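Local structure of Endonuclease/exonuclease/phosphatase domain-containing protein (Enterococcus faecalis, 3L1W) at residues 13-18 / 200-205; 4-9 / 28-33; 127-132 / 150-155. The protein is of unknown function but belongs to the endonuclease/exonuclease/phosphatase family and may act as a 3'-5' RNA exonuclease. All blocks are in the same frame, centred on the assembly; numbering follows the deposited sequence.

Contact 1: 13-18 / 200-205; sequences EYDQDW and QNFTYT. With SO4 (sulfate ion), chain I.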
loop_
_atom_site.group_PDB
_atom_site.type_symbol
_atom_site.label_atom_id
_atom_site.label_comp_id
_atom_site.label_asym_id
_atom_site.label_seq_id
_atom_site.Cartn_x
_atom_site.Cartn_y
_atom_site.Cartn_z
ATOM N N GLU A 13 22.490 -17.752 -6.119
ATOM C CA GLU A 13 23.713 -17.082 -5.695
ATOM C C GLU A 13 24.117 -16.004 -6.689
ATOM O O GLU A 13 24.940 -15.147 -6.384
ATOM C CB GLU A 13 24.839 -18.091 -5.459
ATOM C CG GLU A 13 24.630 -18.918 -4.202
ATOM C CD GLU A 13 25.773 -19.862 -3.918
ATOM O OE1 GLU A 13 26.724 -19.909 -4.728
ATOM O OE2 GLU A 13 25.721 -20.558 -2.882
ATOM N N TYR A 14 23.519 -16.035 -7.876
ATOM C CA TYR A 14 23.763 -14.984 -8.857
ATOM C C TYR A 14 23.399 -13.605 -8.302
ATOM O O TYR A 14 23.974 -12.599 -8.707
ATOM C CB TYR A 14 23.005 -15.263 -10.158
ATOM C CG TYR A 14 23.455 -16.530 -10.865
ATOM C CD1 TYR A 14 24.782 -16.704 -11.250
ATOM C CD2 TYR A 14 22.550 -17.547 -11.156
ATOM C CE1 TYR A 14 25.196 -17.860 -11.900
ATOM C CE2 TYR A 14 22.952 -18.703 -11.804
ATOM C CZ TYR A 14 24.275 -18.854 -12.175
ATOM O OH TYR A 14 24.671 -20.006 -12.816
ATOM N N ASP A 15 22.455 -13.564 -7.365
ATOM C CA ASP A 15 22.030 -12.297 -6.759
ATOM C C ASP A 15 22.968 -11.784 -5.669
ATOM O O ASP A 15 22.789 -10.677 -5.162
ATOM C CB ASP A 15 20.608 -12.410 -6.208
ATOM C CG ASP A 15 19.567 -12.429 -7.306
ATOM O OD1 ASP A 15 19.840 -11.870 -8.387
ATOM O OD2 ASP A 15 18.485 -13.001 -7.085
ATOM N N GLN A 16 23.959 -12.596 -5.314
ATOM C CA GLN A 16 25.018 -12.179 -4.402
ATOM C C GLN A 16 24.458 -11.610 -3.102
ATOM O O GLN A 16 23.801 -12.325 -2.353
ATOM C CB GLN A 16 25.959 -11.182 -5.089
ATOM C CG GLN A 16 26.738 -11.796 -6.242
ATOM C CD GLN A 16 27.539 -10.774 -7.025
ATOM O OE1 GLN A 16 27.122 -9.626 -7.183
ATOM N NE2 GLN A 16 28.692 -11.193 -7.532
ATOM N N ASP A 17 24.707 -10.331 -2.838
ATOM C CA ASP A 17 24.287 -9.735 -1.571
ATOM C C ASP A 17 22.785 -9.438 -1.537
ATOM O O ASP A 17 22.286 -8.813 -0.596
ATOM C CB ASP A 17 25.090 -8.462 -1.269
ATOM C CG ASP A 17 24.738 -7.310 -2.196
ATOM O OD1 ASP A 17 24.061 -7.537 -3.221
ATOM O OD2 ASP A 17 25.140 -6.167 -1.896
ATOM N N TRP A 18 22.068 -9.897 -2.556
ATOM C CA TRP A 18 20.622 -9.695 -2.619
ATOM C C TRP A 18 19.931 -11.012 -2.974
ATOM O O TRP A 18 18.853 -11.026 -3.562
ATOM C CB TRP A 18 20.269 -8.571 -3.611
ATOM C CG TRP A 18 18.959 -7.843 -3.343
ATOM C CD1 TRP A 18 17.998 -7.528 -4.266
ATOM C CD2 TRP A 18 18.475 -7.348 -2.079
ATOM N NE1 TRP A 18 16.950 -6.865 -3.656
ATOM C CE2 TRP A 18 17.221 -6.744 -2.317
ATOM C CE3 TRP A 18 18.981 -7.354 -0.773
ATOM C CZ2 TRP A 18 16.463 -6.162 -1.294
ATOM C CZ3 TRP A 18 18.228 -6.772 0.238
ATOM C CH2 TRP A 18 16.985 -6.188 -0.030
ATOM N N GLN A 200 11.294 -4.887 -12.999
ATOM C CA GLN A 200 12.300 -3.828 -12.930
ATOM C C GLN A 200 13.737 -4.343 -12.828
ATOM O O GLN A 200 14.677 -3.551 -12.782
ATOM C CB GLN A 200 12.004 -2.818 -11.794
ATOM C CG GLN A 200 11.116 -3.310 -10.659
ATOM C CD GLN A 200 11.792 -4.319 -9.736
ATOM O OE1 GLN A 200 12.989 -4.580 -9.846
ATOM N NE2 GLN A 200 11.021 -4.869 -8.793
ATOM N N ASN A 201 13.910 -5.661 -12.795
ATOM C CA ASN A 201 15.253 -6.241 -12.799
ATOM C C ASN A 201 16.111 -5.790 -11.602
ATOM O O ASN A 201 17.338 -5.714 -11.710
ATOM C CB ASN A 201 15.959 -5.881 -14.112
ATOM C CG ASN A 201 17.126 -6.795 -14.417
ATOM O OD1 ASN A 201 17.075 -7.996 -14.143
ATOM N ND2 ASN A 201 18.185 -6.233 -14.991
ATOM N N PHE A 202 15.458 -5.508 -10.473
ATOM C CA PHE A 202 16.117 -5.026 -9.247
ATOM C C PHE A 202 16.725 -3.637 -9.402
ATOM O O PHE A 202 17.551 -3.235 -8.590
ATOM C CB PHE A 202 17.207 -5.987 -8.751
ATOM C CG PHE A 202 16.689 -7.178 -7.972
ATOM C CD1 PHE A 202 17.148 -8.455 -8.263
ATOM C CD2 PHE A 202 15.774 -7.018 -6.941
ATOM C CE1 PHE A 202 16.704 -9.552 -7.558
ATOM C CE2 PHE A 202 15.316 -8.114 -6.219
ATOM C CZ PHE A 202 15.785 -9.386 -6.531
ATOM N N THR A 203 16.323 -2.908 -10.436
ATOM C CA THR A 203 16.842 -1.556 -10.639
ATOM C C THR A 203 15.890 -0.528 -10.028
ATOM O O THR A 203 14.833 -0.236 -10.590
ATOM C CB THR A 203 17.046 -1.259 -12.120
ATOM O OG1 THR A 203 17.834 -2.305 -12.702
ATOM C CG2 THR A 203 17.764 0.077 -12.295
ATOM N N TYR A 204 16.270 -0.010 -8.864
ATOM C CA TYR A 204 15.427 0.904 -8.093
ATOM C C TYR A 204 15.049 2.144 -8.902
ATOM O O TYR A 204 13.940 2.660 -8.785
ATOM C CB TYR A 204 16.159 1.284 -6.798
ATOM C CG TYR A 204 15.407 2.233 -5.879
ATOM C CD1 TYR A 204 14.260 1.826 -5.218
ATOM C CD2 TYR A 204 15.870 3.523 -5.657
ATOM C CE1 TYR A 204 13.579 2.684 -4.376
ATOM C CE2 TYR A 204 15.197 4.391 -4.817
ATOM C CZ TYR A 204 14.051 3.965 -4.180
ATOM O OH TYR A 204 13.378 4.823 -3.340
ATOM N N THR A 205 15.969 2.617 -9.732
ATOM C CA THR A 205 15.725 3.837 -10.509
ATOM C C THR A 205 15.230 3.583 -11.936
ATOM O O THR A 205 15.271 4.478 -12.783
ATOM C CB THR A 205 16.990 4.723 -10.579
ATOM O OG1 THR A 205 18.049 3.998 -11.224
ATOM C CG2 THR A 205 17.428 5.125 -9.181
HETATM S S SO4 I . 19.787 1.075 -8.880
HETATM O O1 SO4 I . 20.556 1.816 -7.883
HETATM O O2 SO4 I . 19.158 -0.090 -8.240
HETATM O O3 SO4 I . 18.787 1.961 -9.462
HETATM O O4 SO4 I . 20.685 0.613 -9.937
#
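W18 of 13-18 faces F202 in a type I' beta turn running from Q200 to T203; their CA atoms, 9.3 Å apart, are the nearest between the two loops. The rings meet edge to face (T-shaped), tilted from a strict right angle. A chi1 of -154° sets W18 CG roughly opposite the backbone N and swings the indole out to F202, where the five-membered ring turns its CD1–NE1 edge onto one face, the planes 71° apart. CD1 sits above the F202 ring plane, displaced toward the rim, and W18 NE1 comes to 3.3 Å from F202 CE2. The indole N-H is hydrogen-bonded to the backbone O of F238, so the approach to F202 is aromatic packing beside a satisfied polar group.

D15 reaches the edge of the same phenyl ring: its OD2 lies 3.9 Å from F202 CE1, with carboxylate and ring nearly perpendicular. That oxygen also forms a salt bridge with R9. Inside the turn, Q200 OE1 accepts the backbone N of F202 at 2.7 Å, the oxygen approached almost end-on but the N-H bent, 134°. Farther on, a sulfate, probably from the crystallisation liquor, is held by the backbone N atoms of Y204 and T205 and by T205 OG1. This is a surface loop-to-loop contact of the DNase I-like fold, built on an edge-to-face aromatic pair.

Contact 2: 4-9 / 28-33; sequences ATYNVR and CQLINF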
loop_
_atom_site.group_PDB
_atom_site.type_symbol
_atom_site.label_atom_id
_atom_site.label_comp_id
_atom_site.label_asym_id
_atom_site.label_seq_id
_atom_site.Cartn_x
_atom_site.Cartn_y
_atom_site.Cartn_z
ATOM N N ALA A 4 -3.725 -11.007 -5.359
ATOM C CA ALA A 4 -2.459 -10.514 -5.907
ATOM C C ALA A 4 -1.651 -11.643 -6.520
ATOM O O ALA A 4 -1.898 -12.822 -6.256
ATOM C CB ALA A 4 -1.643 -9.840 -4.811
ATOM N N THR A 5 -0.680 -11.267 -7.340
ATOM C CA THR A 5 0.314 -12.207 -7.825
ATOM C C THR A 5 1.686 -11.563 -7.619
ATOM O O THR A 5 1.845 -10.352 -7.758
ATOM C CB THR A 5 0.066 -12.609 -9.300
ATOM O OG1 THR A 5 1.110 -13.486 -9.748
ATOM C CG2 THR A 5 0.015 -11.379 -10.210
ATOM N N TYR A 6 2.678 -12.373 -7.266
ATOM C CA TYR A 6 3.994 -11.830 -6.938
ATOM C C TYR A 6 5.054 -12.870 -7.261
ATOM O O TYR A 6 5.096 -13.949 -6.648
ATOM C CB TYR A 6 4.024 -11.480 -5.446
ATOM C CG TYR A 6 5.183 -10.630 -4.953
ATOM C CD1 TYR A 6 5.987 -9.900 -5.831
ATOM C CD2 TYR A 6 5.454 -10.538 -3.587
ATOM C CE1 TYR A 6 7.027 -9.106 -5.354
ATOM C CE2 TYR A 6 6.481 -9.751 -3.109
ATOM C CZ TYR A 6 7.269 -9.041 -3.988
ATOM O OH TYR A 6 8.300 -8.269 -3.478
ATOM N N ASN A 7 5.882 -12.562 -8.251
ATOM C CA ASN A 7 7.051 -13.364 -8.543
ATOM C C ASN A 7 8.142 -12.862 -7.616
ATOM O O ASN A 7 8.597 -11.716 -7.754
ATOM C CB ASN A 7 7.448 -13.196 -10.015
ATOM C CG ASN A 7 8.680 -14.002 -10.390
ATOM O OD1 ASN A 7 9.607 -14.150 -9.600
ATOM N ND2 ASN A 7 8.697 -14.522 -11.610
ATOM N N VAL A 8 8.544 -13.712 -6.663
ATOM C CA VAL A 8 9.414 -13.263 -5.577
ATOM C C VAL A 8 10.895 -13.453 -5.833
ATOM O O VAL A 8 11.705 -13.165 -4.944
ATOM C CB VAL A 8 9.024 -13.898 -4.213
ATOM C CG1 VAL A 8 7.591 -13.515 -3.838
ATOM C CG2 VAL A 8 9.224 -15.421 -4.234
ATOM N N ARG A 9 11.233 -13.906 -7.048
ATOM C CA ARG A 9 12.616 -14.169 -7.487
ATOM C C ARG A 9 13.255 -15.391 -6.820
ATOM O O ARG A 9 13.448 -15.440 -5.597
ATOM C CB ARG A 9 13.502 -12.920 -7.342
ATOM C CG ARG A 9 14.998 -13.156 -7.602
ATOM C CD ARG A 9 15.326 -13.458 -9.060
ATOM N NE ARG A 9 16.778 -13.378 -9.263
ATOM C CZ ARG A 9 17.395 -13.620 -10.412
ATOM N NH1 ARG A 9 16.697 -13.966 -11.483
ATOM N NH2 ARG A 9 18.725 -13.512 -10.487
ATOM N N CYS A 28 8.373 -11.066 2.880
ATOM C CA CYS A 28 7.322 -11.576 3.755
ATOM C C CYS A 28 6.556 -10.457 4.462
ATOM O O CYS A 28 5.343 -10.555 4.666
ATOM C CB CYS A 28 7.897 -12.563 4.767
ATOM S SG CYS A 28 8.439 -14.115 3.998
ATOM N N GLN A 29 7.258 -9.394 4.844
ATOM C CA GLN A 29 6.597 -8.262 5.488
ATOM C C GLN A 29 5.682 -7.538 4.511
ATOM O O GLN A 29 4.627 -7.034 4.894
ATOM C CB GLN A 29 7.634 -7.302 6.080
ATOM C CG GLN A 29 8.257 -7.849 7.353
ATOM C CD GLN A 29 9.501 -7.103 7.744
ATOM O OE1 GLN A 29 9.802 -6.050 7.186
ATOM N NE2 GLN A 29 10.247 -7.649 8.703
ATOM N N LEU A 30 6.082 -7.485 3.245
ATOM C CA LEU A 30 5.238 -6.867 2.233
ATOM C C LEU A 30 3.932 -7.640 2.127
ATOM O O LEU A 30 2.848 -7.054 2.146
ATOM C CB LEU A 30 5.968 -6.824 0.886
ATOM C CG LEU A 30 5.278 -6.136 -0.302
ATOM C CD1 LEU A 30 6.318 -5.780 -1.357
ATOM C CD2 LEU A 30 4.171 -6.996 -0.928
ATOM N N ILE A 31 4.046 -8.961 2.009
ATOM C CA ILE A 31 2.876 -9.829 1.943
ATOM C C ILE A 31 1.987 -9.644 3.176
ATOM O O ILE A 31 0.769 -9.482 3.055
ATOM C CB ILE A 31 3.312 -11.306 1.761
ATOM C CG1 ILE A 31 3.976 -11.471 0.388
ATOM C CG2 ILE A 31 2.118 -12.247 1.936
ATOM C CD1 ILE A 31 4.775 -12.769 0.217
ATOM N N ASN A 32 2.582 -9.634 4.363
ATOM C CA ASN A 32 1.765 -9.488 5.573
ATOM C C ASN A 32 1.034 -8.157 5.635
ATOM O O ASN A 32 -0.115 -8.093 6.085
ATOM C CB ASN A 32 2.610 -9.645 6.828
ATOM C CG ASN A 32 3.022 -11.079 7.068
ATOM O OD1 ASN A 32 2.455 -12.009 6.492
ATOM N ND2 ASN A 32 4.007 -11.265 7.933
ATOM N N PHE A 33 1.714 -7.104 5.188
ATOM C CA PHE A 33 1.159 -5.755 5.234
ATOM C C PHE A 33 -0.003 -5.568 4.264
ATOM O O PHE A 33 -1.034 -5.005 4.626
ATOM C CB PHE A 33 2.236 -4.701 4.977
ATOM C CG PHE A 33 1.692 -3.301 4.892
ATOM C CD1 PHE A 33 1.295 -2.628 6.033
ATOM C CD2 PHE A 33 1.568 -2.671 3.665
ATOM C CE1 PHE A 33 0.783 -1.328 5.955
ATOM C CE2 PHE A 33 1.058 -1.369 3.573
ATOM C CZ PHE A 33 0.664 -0.708 4.713
#
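Y6 on strand 2-7 looks across at I31 of helix 20-34, their CA atoms 9.2 Å apart, a separation that leaves the space between strand and helix to side chains. Y6 carries the strand's half of the contact. With CG anti to the backbone N (chi1 -167°), its ring extends from the strand toward the helix, and L30 comes to meet it from the opposite direction.

The phenol OH lies 3.8 Å from L30 CD1, a van der Waals approach of a methyl to the hydroxyl end. Lower on the ring, Y6 CE2 is 4.2 Å from L30 CD2, which comes in obliquely. I31 approaches differently: its CG1 lies near the ring plane, at the edge, 4.3 Å from Y6 CD2. Within the strand segment, V8 CG1 rests over one ring face, 3.7 Å above the plane and shifted toward the rim. V27, one helical turn before I31, adds to the packing on Y6.

At the last residue of the strand, N7 OD1 accepts the backbone N of R9 at 3.0 Å, closing an Asx turn over the exit. The helix thus packs on the sheet within the beta-alpha-beta unit 2-7, 20-34, 38-44 by hydrophobic and dispersion contacts. None of it depends on a polar bond to the helix; the N7 amide serves the Asx turn, E43 and D166 instead.

Contact 3: 127-132 / 150-155; sequences LVINVH and EELHDK. With SO4 (sulfate ion), chain J.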
loop_
_atom_site.group_PDB
_atom_site.type_symbol
_atom_site.label_atom_id
_atom_site.label_comp_id
_atom_site.label_asym_id
_atom_site.label_seq_id
_atom_site.Cartn_x
_atom_site.Cartn_y
_atom_site.Cartn_z
ATOM N N LEU A 127 -12.248 -20.510 -9.289
ATOM C CA LEU A 127 -10.987 -21.155 -9.630
ATOM C C LEU A 127 -9.838 -20.154 -9.674
ATOM O O LEU A 127 -9.968 -19.074 -10.264
ATOM C CB LEU A 127 -11.120 -21.849 -10.992
ATOM C CG LEU A 127 -9.873 -22.521 -11.554
ATOM C CD1 LEU A 127 -9.426 -23.667 -10.665
ATOM C CD2 LEU A 127 -10.156 -23.025 -12.969
ATOM N N VAL A 128 -8.718 -20.508 -9.040
ATOM C CA VAL A 128 -7.481 -19.718 -9.154
ATOM C C VAL A 128 -6.413 -20.554 -9.860
ATOM O O VAL A 128 -6.170 -21.698 -9.478
ATOM C CB VAL A 128 -6.955 -19.309 -7.779
ATOM C CG1 VAL A 128 -5.605 -18.584 -7.912
ATOM C CG2 VAL A 128 -7.972 -18.432 -7.053
ATOM N N ILE A 129 -5.781 -19.989 -10.890
ATOM C CA ILE A 129 -4.725 -20.683 -11.623
ATOM C C ILE A 129 -3.458 -19.837 -11.557
ATOM O O ILE A 129 -3.448 -18.706 -12.018
ATOM C CB ILE A 129 -5.091 -20.883 -13.112
ATOM C CG1 ILE A 129 -6.446 -21.596 -13.258
ATOM C CG2 ILE A 129 -3.993 -21.658 -13.828
ATOM C CD1 ILE A 129 -6.981 -21.617 -14.698
ATOM N N ASN A 130 -2.405 -20.400 -10.973
ATOM C CA ASN A 130 -1.116 -19.726 -10.821
ATOM C C ASN A 130 -0.265 -20.015 -12.050
ATOM O O ASN A 130 0.112 -21.163 -12.291
ATOM C CB ASN A 130 -0.414 -20.230 -9.558
ATOM C CG ASN A 130 0.835 -19.433 -9.218
ATOM O OD1 ASN A 130 1.413 -18.773 -10.077
ATOM N ND2 ASN A 130 1.261 -19.508 -7.961
ATOM N N VAL A 131 0.015 -18.964 -12.820
ATOM C CA VAL A 131 0.729 -19.044 -14.087
ATOM C C VAL A 131 2.221 -18.704 -13.961
ATOM O O VAL A 131 2.572 -17.672 -13.403
ATOM C CB VAL A 131 0.118 -18.017 -15.076
ATOM C CG1 VAL A 131 0.913 -17.969 -16.367
ATOM C CG2 VAL A 131 -1.359 -18.359 -15.354
ATOM N N HIS A 132 3.095 -19.557 -14.494
ATOM C CA HIS A 132 4.465 -19.125 -14.764
ATOM C C HIS A 132 4.955 -19.769 -16.043
ATOM O O HIS A 132 5.383 -20.923 -16.046
ATOM C CB HIS A 132 5.423 -19.447 -13.613
ATOM C CG HIS A 132 6.745 -18.754 -13.736
ATOM N ND1 HIS A 132 7.812 -19.016 -12.903
ATOM C CD2 HIS A 132 7.166 -17.796 -14.597
ATOM C CE1 HIS A 132 8.837 -18.259 -13.253
ATOM N NE2 HIS A 132 8.471 -17.506 -14.277
ATOM N N GLU A 150 -6.495 -26.358 -21.868
ATOM C CA GLU A 150 -7.074 -27.656 -22.188
ATOM C C GLU A 150 -7.273 -28.488 -20.922
ATOM O O GLU A 150 -8.339 -29.073 -20.704
ATOM C CB GLU A 150 -6.170 -28.402 -23.170
ATOM C CG GLU A 150 -6.124 -27.771 -24.551
ATOM C CD GLU A 150 -5.266 -28.554 -25.534
ATOM O OE1 GLU A 150 -4.571 -29.505 -25.101
ATOM O OE2 GLU A 150 -5.288 -28.210 -26.738
ATOM N N GLU A 151 -6.236 -28.536 -20.091
ATOM C CA GLU A 151 -6.237 -29.397 -18.920
ATOM C C GLU A 151 -7.306 -28.973 -17.921
ATOM O O GLU A 151 -7.929 -29.822 -17.269
ATOM C CB GLU A 151 -4.848 -29.406 -18.270
ATOM C CG GLU A 151 -4.708 -30.298 -17.050
ATOM C CD GLU A 151 -4.628 -31.793 -17.383
ATOM O OE1 GLU A 151 -4.517 -32.155 -18.574
ATOM O OE2 GLU A 151 -4.681 -32.607 -16.438
ATOM N N LEU A 152 -7.523 -27.663 -17.811
ATOM C CA LEU A 152 -8.520 -27.124 -16.892
ATOM C C LEU A 152 -9.766 -26.622 -17.620
ATOM O O LEU A 152 -10.541 -25.850 -17.062
ATOM C CB LEU A 152 -7.923 -25.997 -16.038
ATOM C CG LEU A 152 -6.837 -26.403 -15.040
ATOM C CD1 LEU A 152 -6.158 -25.184 -14.365
ATOM C CD2 LEU A 152 -7.411 -27.340 -13.988
ATOM N N HIS A 153 -9.965 -27.059 -18.860
ATOM C CA HIS A 153 -11.066 -26.534 -19.669
ATOM C C HIS A 153 -12.413 -26.628 -18.950
ATOM O O HIS A 153 -13.160 -25.653 -18.893
ATOM C CB HIS A 153 -11.142 -27.250 -21.020
ATOM C CG HIS A 153 -12.139 -26.656 -21.964
ATOM N ND1 HIS A 153 -13.487 -26.930 -21.892
ATOM C CD2 HIS A 153 -11.983 -25.814 -23.013
ATOM C CE1 HIS A 153 -14.121 -26.273 -22.845
ATOM N NE2 HIS A 153 -13.231 -25.592 -23.543
ATOM N N ASP A 154 -12.711 -27.800 -18.394
ATOM C CA ASP A 154 -13.981 -28.016 -17.704
ATOM C C ASP A 154 -14.188 -27.091 -16.500
ATOM O O ASP A 154 -15.283 -26.548 -16.302
ATOM C CB ASP A 154 -14.112 -29.479 -17.270
ATOM C CG ASP A 154 -13.019 -29.907 -16.293
ATOM O OD1 ASP A 154 -11.920 -29.301 -16.295
ATOM O OD2 ASP A 154 -13.261 -30.860 -15.520
ATOM N N LYS A 155 -13.145 -26.922 -15.691
ATOM C CA LYS A 155 -13.232 -26.079 -14.505
ATOM C C LYS A 155 -13.387 -24.613 -14.870
ATOM O O LYS A 155 -14.169 -23.885 -14.256
ATOM C CB LYS A 155 -11.979 -26.227 -13.640
ATOM C CG LYS A 155 -11.814 -27.561 -12.949
ATOM C CD LYS A 155 -10.689 -27.477 -11.918
ATOM C CE LYS A 155 -10.068 -28.831 -11.661
ATOM N NZ LYS A 155 -11.067 -29.811 -11.153
HETATM S S SO4 J . -13.436 -23.667 -26.507
HETATM O O1 SO4 J . -12.133 -24.005 -25.941
HETATM O O2 SO4 J . -14.452 -23.671 -25.458
HETATM O O3 SO4 J . -13.364 -22.345 -27.122
HETATM O O4 SO4 J . -13.795 -24.647 -27.528
#
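L127 opens the contact from strand 126-132, where L127 CA lies 7.3 Å from K155 CA, near the start of helix 153-158. With CG anti to the backbone N (chi1 177°), L127 brings CD2 to 3.7 Å from K155 CB, and the two side chains cross at about a right angle. Only the base of the lysine takes part: the chain beyond CB leads away from the strand, taking the ammonium group off the leucine. W114 of strand 111-119 packs against both L127 and K155.

V128 turns its side chain to C40 and F117. I129 faces the helical segment again, and here the meeting is tip to tip: I129 CD1 and L152 CD1 are 3.7 Å apart. The same methyl, L152 CD1, also lies 3.8 Å from I129 CG1, so it meets the outer end of the isoleucine rather than a single atom. L152 interrupts the helical run between 138-151 and 153-158. It leaves helical backbone angles and occupies the N-cap position of the second helix, while its side chain goes into the core.

N130 directs its amide to I41 and Q42, V131 packs on L163, and H132 lies among Q42, E43, R110, D166 and N168. On the far side of the helical segment, a sulfate, probably from the crystallisation liquor, is bonded by H153 and K182; H153 NE2 donates to its O2 at 3.0 Å, with a weak second bond to O1. Chemically, strand and helix break are joined by aliphatic packing: methyls and a lysine CB meet in the buried layer, while on the helical segment the lysine amine and H153 lead away from the strand.

Overall arrangement
Contacts 2 and 3 are buried: contact 2 packs a helix on a strand, contact 3 the junction of two helices on a strand. Their sheets differ, the seven-stranded one for 2-7 and the six-stranded one for 126-132, and they lie on opposite sides of the chain's centre. Contact 2 relies on a tyrosine ring against aliphatic groups, contact 3 on leucine and isoleucine methyls and the base of a lysine. Contact 1 is a surface contact between loops, with an aromatic pair and a carboxylate, tied to contact 2 by the D15–R9 salt bridge and F202 packing on R9. N7 and H132 meet only by packing where contacts 2 and 3 approach; contacts 1 and 3 stay about 13 Å apart at their nearest atoms.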